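Local coordinates for protein molybdopterin adenylyltransferase (Helicobacter pylori, PDB 4XCW) that probably activates molybdopterin by adenylylation, transferring AMP from ATP to its terminal phosphate during biosynthesis of the molybdenum cofactor, at residues B[4-9]-B[38-43]; B[10-15]-B[44-49]; B[103-108]-B[146-151]. All blocks are in the same frame, centred on the assembly; numbering follows the deposited sequence.

Contact 1 of 3, residues B[4-9]-B[38-43]; sequences QTIHIG and LLNPLE
Ile6 and Leu42 meet where strands 6-13 and 42-49 begin to run side by side, the two parallel strands of a right-handed beta-alpha-beta crossover whose connecting helix is 25-37. The parallel register rests on two bridges, Ile6 with Leu42 and His7 with Glu43, and on three backbone hydrogen bonds. Ile6 N donates to Pro41 O at 3.0 Å, Glu43 N to Ile6 O at 3.1 Å, and Ile8 N to Glu43 O at 2.9 Å, so the amide and carbonyl of Ile6 straddle Leu42.

On the face carrying Ile6 and Leu42, Leu42 CD2 lies 3.7 Å from Ile6 CB. Further along, the ends of Ile8 and Leu38 reach toward each other, CD1 to CD1 at 4.1 Å, while Leu34 and Ser35 of helix 25-37 touch Ile8 and Leu42 respectively. The opposite face pairs His7 with Glu43: the side chains run alongside each other in the same direction, ring and carboxylate planes 66° apart, and His7 CE1 comes within 3.2 Å of Glu43 OE1. The polar partner of the imidazole lies elsewhere, since His7 ND1 is hydrogen-bonded to His45 NE2.

Ahead of the strand pair, Asn40 replaces backbone pairing with a side-chain bond. Its ND2 donates to Gln4 O at 2.9 Å, in the carbonyl plane, with an N-H...O angle of 158°. Asn40 CG, anti to its own carbonyl carbon (chi1 -54°), sets the amide over Ile6 CG1. The buried amide is also tied to the C-terminal region, ND2 donating to Tyr163 O and OD1 accepting from Gln165 N.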
# COMPACT_ATOMS: atom_id res chain seq x y z
N GLN B 4 11.75 32.43 2.61
CA GLN B 4 10.66 32.42 1.64
C GLN B 4 9.32 32.25 2.34
O GLN B 4 9.21 31.55 3.34
CB GLN B 4 10.85 31.31 0.62
CG GLN B 4 11.84 31.65 -0.48
CD GLN B 4 12.06 30.49 -1.43
OE1 GLN B 4 12.27 29.36 -1.00
NE2 GLN B 4 12.01 30.78 -2.72
N THR B 5 8.30 32.91 1.80
CA THR B 5 6.94 32.69 2.26
C THR B 5 6.47 31.31 1.82
O THR B 5 6.63 30.93 0.65
CB THR B 5 5.98 33.75 1.72
OG1 THR B 5 6.44 35.05 2.11
CG2 THR B 5 4.57 33.53 2.26
N ILE B 6 5.92 30.56 2.75
CA ILE B 6 5.36 29.26 2.43
C ILE B 6 3.85 29.40 2.30
O ILE B 6 3.19 29.87 3.22
CB ILE B 6 5.71 28.19 3.48
CG1 ILE B 6 7.23 28.11 3.66
CG2 ILE B 6 5.13 26.83 3.08
CD1 ILE B 6 7.98 27.72 2.40
N HIS B 7 3.33 29.03 1.14
CA HIS B 7 1.89 29.04 0.93
C HIS B 7 1.31 27.67 1.22
O HIS B 7 1.81 26.65 0.72
CB HIS B 7 1.56 29.49 -0.49
CG HIS B 7 1.84 30.94 -0.73
ND1 HIS B 7 0.89 31.92 -0.52
CD2 HIS B 7 2.96 31.59 -1.12
CE1 HIS B 7 1.41 33.10 -0.80
NE2 HIS B 7 2.67 32.93 -1.16
N ILE B 8 0.29 27.64 2.06
CA ILE B 8 -0.28 26.38 2.53
C ILE B 8 -1.78 26.34 2.31
O ILE B 8 -2.51 27.21 2.77
CB ILE B 8 0.01 26.17 4.03
CG1 ILE B 8 1.52 26.08 4.26
CG2 ILE B 8 -0.66 24.90 4.53
CD1 ILE B 8 1.90 25.81 5.69
N GLY B 9 -2.23 25.32 1.59
CA GLY B 9 -3.65 25.11 1.36
C GLY B 9 -4.26 24.26 2.46
O GLY B 9 -3.67 23.27 2.90
N LEU B 38 6.93 25.72 11.53
CA LEU B 38 7.69 26.49 10.54
C LEU B 38 8.07 27.88 11.03
O LEU B 38 7.30 28.55 11.72
CB LEU B 38 6.88 26.61 9.25
CG LEU B 38 6.66 25.31 8.48
CD1 LEU B 38 5.63 25.50 7.39
CD2 LEU B 38 7.98 24.84 7.90
N LEU B 39 9.27 28.32 10.64
CA LEU B 39 9.75 29.65 10.97
C LEU B 39 9.39 30.65 9.87
O LEU B 39 9.38 31.86 10.11
CB LEU B 39 11.27 29.62 11.19
CG LEU B 39 11.75 28.73 12.33
CD1 LEU B 39 13.26 28.60 12.32
CD2 LEU B 39 11.27 29.28 13.67
N ASN B 40 9.10 30.14 8.68
CA ASN B 40 8.76 30.98 7.54
C ASN B 40 7.54 31.85 7.79
O ASN B 40 6.66 31.47 8.56
CB ASN B 40 8.49 30.13 6.29
CG ASN B 40 9.61 29.17 5.98
OD1 ASN B 40 9.79 28.17 6.66
ND2 ASN B 40 10.37 29.47 4.93
N PRO B 41 7.49 33.02 7.14
CA PRO B 41 6.19 33.68 7.03
C PRO B 41 5.22 32.75 6.31
O PRO B 41 5.56 32.18 5.27
CB PRO B 41 6.48 34.94 6.21
CG PRO B 41 7.85 34.73 5.62
CD PRO B 41 8.57 33.83 6.56
N LEU B 42 4.03 32.57 6.87
CA LEU B 42 3.08 31.62 6.30
C LEU B 42 1.84 32.33 5.78
O LEU B 42 1.37 33.30 6.37
CB LEU B 42 2.68 30.58 7.35
CG LEU B 42 3.83 29.80 7.99
CD1 LEU B 42 3.30 28.83 9.03
CD2 LEU B 42 4.62 29.07 6.92
N GLU B 43 1.33 31.85 4.65
CA GLU B 43 0.05 32.32 4.14
C GLU B 43 -0.84 31.11 3.94
O GLU B 43 -0.51 30.20 3.18
CB GLU B 43 0.22 33.11 2.84
CG GLU B 43 1.02 34.40 3.02
CD GLU B 43 0.80 35.40 1.90
OE1 GLU B 43 -0.12 35.19 1.07
OE2 GLU B 43 1.54 36.40 1.84

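Contact 2 of 3, residues B[10-15]-B[44-49]; sequences VLSASD and FHYEIV
Val10 starts the second half of the parallel strand pair in the beta-alpha-beta unit, strand 10-13 running at 17° to strand 44-49. Its N donates to His45 O at 2.8 Å, from above that carbonyl's plane, and its O accepts from Glu47 N. The valine methyls divide between two rings: CG2 reaches Phe44 CD1 at 3.9 Å, and CG1, anti to the backbone N (chi1 -175°), reaches Tyr46 CD1 at 3.8 Å. Val10 CB lies in the Tyr46 ring plane, at its edge.

Leu11 points to the other face, with Glu47 and Val49. Its CD1 lies against Val49 CG2 in one of two conformers, so the closeness of the pair is doubtful. Nearby, Glu47 turns its carboxylate to Ser59 and Lys62 of helix 53-66.

Ser12 returns to the face of Val10, its CB beside Tyr46 OH. Ser12 N donates to Glu47 O, and Ser12 O accepts from Val49 N at 2.7 Å. Ala13 pairs with Val49; helix 53-66 touches its side chain through Ile56 and that of Leu11 through Ser59 and Leu60.

Beyond the strand, Ser14 OG binds Glu23. The pairing ends with Ser14 N donating to Val49 O at 2.8 Å, tilted 23° from the carbonyl plane.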
# COMPACT_ATOMS: atom_id res chain seq x y z
N VAL B 10 -5.44 24.66 2.93
CA VAL B 10 -6.16 23.88 3.93
C VAL B 10 -7.58 23.67 3.41
O VAL B 10 -8.36 24.61 3.32
CB VAL B 10 -6.20 24.57 5.30
CG1 VAL B 10 -6.86 23.67 6.35
CG2 VAL B 10 -4.79 24.95 5.73
N LEU B 11 -7.89 22.43 3.05
CA LEU B 11 -9.17 22.11 2.45
C LEU B 11 -10.03 21.26 3.37
O LEU B 11 -9.70 20.10 3.64
CB LEU B 11 -8.94 21.38 1.12
CG LEU B 11 -10.21 21.12 0.32
CD1 LEU B 11 -10.92 22.43 0.14
CD2 LEU B 11 -9.88 20.49 -1.02
N SER B 12 -11.13 21.82 3.86
CA SER B 12 -12.07 21.06 4.68
C SER B 12 -13.19 20.52 3.81
O SER B 12 -13.94 21.30 3.21
CB SER B 12 -12.64 21.91 5.81
OG SER B 12 -13.65 21.20 6.50
N ALA B 13 -13.29 19.20 3.71
CA ALA B 13 -14.36 18.56 2.96
C ALA B 13 -15.51 18.28 3.91
O ALA B 13 -15.36 17.52 4.86
CB ALA B 13 -13.88 17.28 2.31
N SER B 14 -16.66 18.90 3.64
CA SER B 14 -17.78 18.82 4.57
C SER B 14 -19.10 19.22 3.91
O SER B 14 -19.15 20.19 3.16
CB SER B 14 -17.52 19.71 5.78
OG SER B 14 -18.66 19.79 6.62
N ASP B 15 -20.16 18.47 4.19
CA ASP B 15 -21.48 18.81 3.68
C ASP B 15 -22.16 19.83 4.59
O ASP B 15 -23.26 20.29 4.29
CB ASP B 15 -22.35 17.55 3.55
CG ASP B 15 -21.92 16.67 2.39
OD1 ASP B 15 -21.38 17.20 1.39
OD2 ASP B 15 -22.14 15.44 2.46
N PHE B 44 -1.97 31.10 4.64
CA PHE B 44 -2.89 29.98 4.59
C PHE B 44 -4.05 30.24 3.63
O PHE B 44 -4.66 31.31 3.65
CB PHE B 44 -3.42 29.66 5.98
CG PHE B 44 -2.41 29.02 6.88
CD1 PHE B 44 -2.14 27.66 6.78
CD2 PHE B 44 -1.73 29.76 7.84
CE1 PHE B 44 -1.21 27.06 7.61
CE2 PHE B 44 -0.80 29.16 8.67
CZ PHE B 44 -0.54 27.81 8.56
N HIS B 45 -4.35 29.24 2.81
CA HIS B 45 -5.46 29.32 1.87
C HIS B 45 -6.51 28.29 2.26
O HIS B 45 -6.41 27.12 1.90
CB HIS B 45 -4.98 29.08 0.44
CG HIS B 45 -3.93 30.05 0.00
ND1 HIS B 45 -4.23 31.27 -0.55
CD2 HIS B 45 -2.58 29.97 0.05
CE1 HIS B 45 -3.10 31.91 -0.84
NE2 HIS B 45 -2.09 31.14 -0.48
N TYR B 46 -7.52 28.74 3.00
CA TYR B 46 -8.51 27.84 3.58
C TYR B 46 -9.82 27.87 2.82
O TYR B 46 -10.31 28.94 2.46
CB TYR B 46 -8.74 28.21 5.05
CG TYR B 46 -9.87 27.46 5.72
CD1 TYR B 46 -9.73 26.12 6.07
CD2 TYR B 46 -11.07 28.09 6.03
CE1 TYR B 46 -10.76 25.43 6.69
CE2 TYR B 46 -12.10 27.41 6.65
CZ TYR B 46 -11.94 26.07 6.98
OH TYR B 46 -12.95 25.38 7.60
N GLU B 47 -10.38 26.69 2.58
CA GLU B 47 -11.67 26.57 1.90
C GLU B 47 -12.46 25.41 2.46
O GLU B 47 -11.91 24.35 2.73
CB GLU B 47 -11.48 26.38 0.39
CG GLU B 47 -11.12 27.64 -0.36
CD GLU B 47 -11.22 27.46 -1.86
OE1 GLU B 47 -10.97 28.44 -2.59
OE2 GLU B 47 -11.55 26.34 -2.31
N ILE B 48 -13.76 25.62 2.63
CA ILE B 48 -14.68 24.55 2.97
C ILE B 48 -15.38 24.11 1.70
O ILE B 48 -15.99 24.93 1.01
CB ILE B 48 -15.73 24.99 4.01
CG1 ILE B 48 -15.04 25.64 5.22
CG2 ILE B 48 -16.58 23.80 4.45
CD1 ILE B 48 -16.00 26.03 6.33
N VAL B 49 -15.30 22.83 1.38
CA VAL B 49 -15.87 22.31 0.15
C VAL B 49 -16.78 21.11 0.42
O VAL B 49 -16.46 20.26 1.25
CB VAL B 49 -14.74 21.92 -0.84
CG1 VAL B 49 -15.30 21.22 -2.07
CG2 VAL B 49 -13.98 23.16 -1.25

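Contact 3 of 3, residues B[103-108]-B[146-151]; sequences ELMRMT and EAVFPA
Two helices of the alpha/beta fold of the probable molybdopterin-binding domain meet here: the middle of helix 99-110, through Leu104, Met105 and Thr108, and the C-terminal part of helix 138-148, through Ala147 and Val148. The joint is small, burying 196 Å² in all, and no hydrogen bond crosses it; the nearest CA atoms, Thr108 and Ala147, are 7.0 Å apart. The small side chain of Ala147 is consistent with this close approach.

Three side chains spaced along one side of helix 99-110 do the touching. Leu104, with CG anti to its backbone N (chi1 -180°), sends CD2 to Ala147 O at 3.6 Å, an apolar methyl against a backbone carbonyl. The same methyl stands more loosely, at 4.3 Å, from Val148 CG1. Met105 comes in at a slant, its CG meeting Val148 CG1 at 3.6 Å; it is the near methylene that makes this contact, and the chain bends at chi3 (-68°) beyond it.

Neighbouring side chains of helix 99-110 meet the other two subunits of the trimer. Between subunits, Glu103 forms a salt bridge with Arg106 of the second subunit, and Arg106 forms one with Glu103 of the third subunit. Leu104 also meets Ile117 of the second subunit, so this residue links the intrachain joint to the subunit interface.

Thr108 faces Ala147 with both branches, OG1 3.4 Å and CG2 3.9 Å from Ala147 CB. Its hydroxyl is turned back into its own helix: OG1 donates to Leu104 O at 2.7 Å, and Thr108 N reaches that oxygen from the opposite face of the carbonyl plane.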
# COMPACT_ATOMS: atom_id res chain seq x y z
N GLU B 103 0.86 4.75 4.44
CA GLU B 103 1.31 3.68 5.33
C GLU B 103 1.61 4.20 6.73
O GLU B 103 1.15 3.63 7.72
CB GLU B 103 2.56 3.01 4.75
CG GLU B 103 2.26 2.18 3.52
CD GLU B 103 3.50 1.86 2.71
OE1 GLU B 103 4.62 2.26 3.11
OE2 GLU B 103 3.34 1.22 1.65
N LEU B 104 2.36 5.29 6.80
CA LEU B 104 2.78 5.81 8.09
C LEU B 104 1.61 6.42 8.86
O LEU B 104 1.54 6.29 10.08
CB LEU B 104 3.89 6.85 7.92
CG LEU B 104 4.41 7.46 9.23
CD1 LEU B 104 4.90 6.37 10.16
CD2 LEU B 104 5.50 8.50 8.98
N MET B 105 0.69 7.08 8.16
CA MET B 105 -0.44 7.70 8.85
C MET B 105 -1.34 6.62 9.47
O MET B 105 -1.82 6.78 10.60
CB MET B 105 -1.24 8.61 7.90
CG MET B 105 -0.47 9.85 7.47
SD MET B 105 -1.43 11.08 6.54
CE MET B 105 -1.77 10.21 5.01
N ARG B 106 -1.55 5.51 8.76
CA ARG B 106 -2.26 4.38 9.35
C ARG B 106 -1.51 3.75 10.53
O ARG B 106 -2.13 3.45 11.55
CB ARG B 106 -2.57 3.31 8.30
CG ARG B 106 -3.75 3.66 7.40
CD ARG B 106 -4.10 2.54 6.43
NE ARG B 106 -3.09 2.40 5.38
CZ ARG B 106 -3.08 3.10 4.25
NH1 ARG B 106 -4.03 4.00 4.01
NH2 ARG B 106 -2.12 2.90 3.35
N MET B 107 -0.20 3.53 10.39
CA MET B 107 0.59 2.93 11.46
C MET B 107 0.54 3.79 12.72
O MET B 107 0.45 3.28 13.84
CB MET B 107 2.05 2.74 11.02
CG MET B 107 2.24 1.77 9.89
SD MET B 107 3.94 1.71 9.30
CE MET B 107 3.73 0.76 7.79
N THR B 108 0.59 5.10 12.52
CA THR B 108 0.55 6.05 13.61
C THR B 108 -0.79 5.96 14.35
O THR B 108 -0.83 5.89 15.58
CB THR B 108 0.77 7.49 13.10
OG1 THR B 108 2.02 7.55 12.41
CG2 THR B 108 0.78 8.48 14.26
N GLU B 146 2.63 15.37 13.43
CA GLU B 146 3.87 15.12 14.16
C GLU B 146 4.64 13.95 13.53
O GLU B 146 5.87 13.97 13.45
CB GLU B 146 3.59 14.83 15.64
CG GLU B 146 4.84 14.60 16.47
CD GLU B 146 4.56 14.54 17.96
OE1 GLU B 146 3.41 14.84 18.36
OE2 GLU B 146 5.48 14.19 18.72
N ALA B 147 3.89 12.97 13.04
CA ALA B 147 4.49 11.78 12.46
C ALA B 147 5.05 12.02 11.06
O ALA B 147 6.13 11.53 10.73
CB ALA B 147 3.48 10.65 12.41
N VAL B 148 4.32 12.77 10.23
CA VAL B 148 4.69 12.88 8.82
C VAL B 148 5.50 14.13 8.49
O VAL B 148 6.24 14.13 7.50
CB VAL B 148 3.46 12.86 7.88
CG1 VAL B 148 2.65 11.59 8.09
CG2 VAL B 148 2.60 14.10 8.07
N PHE B 149 5.39 15.18 9.30
CA PHE B 149 6.08 16.42 8.96
C PHE B 149 7.61 16.31 8.82
O PHE B 149 8.18 17.02 7.99
CB PHE B 149 5.77 17.52 9.97
CG PHE B 149 6.27 18.87 9.54
CD1 PHE B 149 5.55 19.63 8.64
CD2 PHE B 149 7.48 19.36 10.01
CE1 PHE B 149 6.01 20.87 8.23
CE2 PHE B 149 7.95 20.59 9.59
CZ PHE B 149 7.21 21.34 8.71
N PRO B 150 8.29 15.46 9.62
CA PRO B 150 9.74 15.40 9.43
C PRO B 150 10.21 15.05 8.01
O PRO B 150 11.38 15.27 7.70
CB PRO B 150 10.17 14.31 10.42
CG PRO B 150 9.19 14.46 11.54
CD PRO B 150 7.88 14.74 10.85
N ALA B 151 9.32 14.54 7.16
CA ALA B 151 9.68 14.20 5.79
C ALA B 151 9.23 15.27 4.80
O ALA B 151 9.57 15.21 3.62
CB ALA B 151 9.09 12.84 5.40

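Overall arrangement
Contacts 1 and 2 are successive lengths of one strand pair, 6-13 with 42-49, while contact 3 joins two helices elsewhere in the fold, with centres about 21 and 22 Å away. The strand contacts bury nearly equal areas, 475 and 474 Å², more than twice that of contact 3, and rely on regular backbone hydrogen bonding; contact 3 is side-chain packing. All three are partly buried, but contact 1 alone includes exposed touching residues. Ile8 O and His45 N, 2.7 Å apart, continue the pairing between contacts 1 and 2. Contact 1 reaches contact 3 through Leu38 CD2 and Phe149 CZ at 3.7 Å. Other subunits touch contact 3 alone of the three.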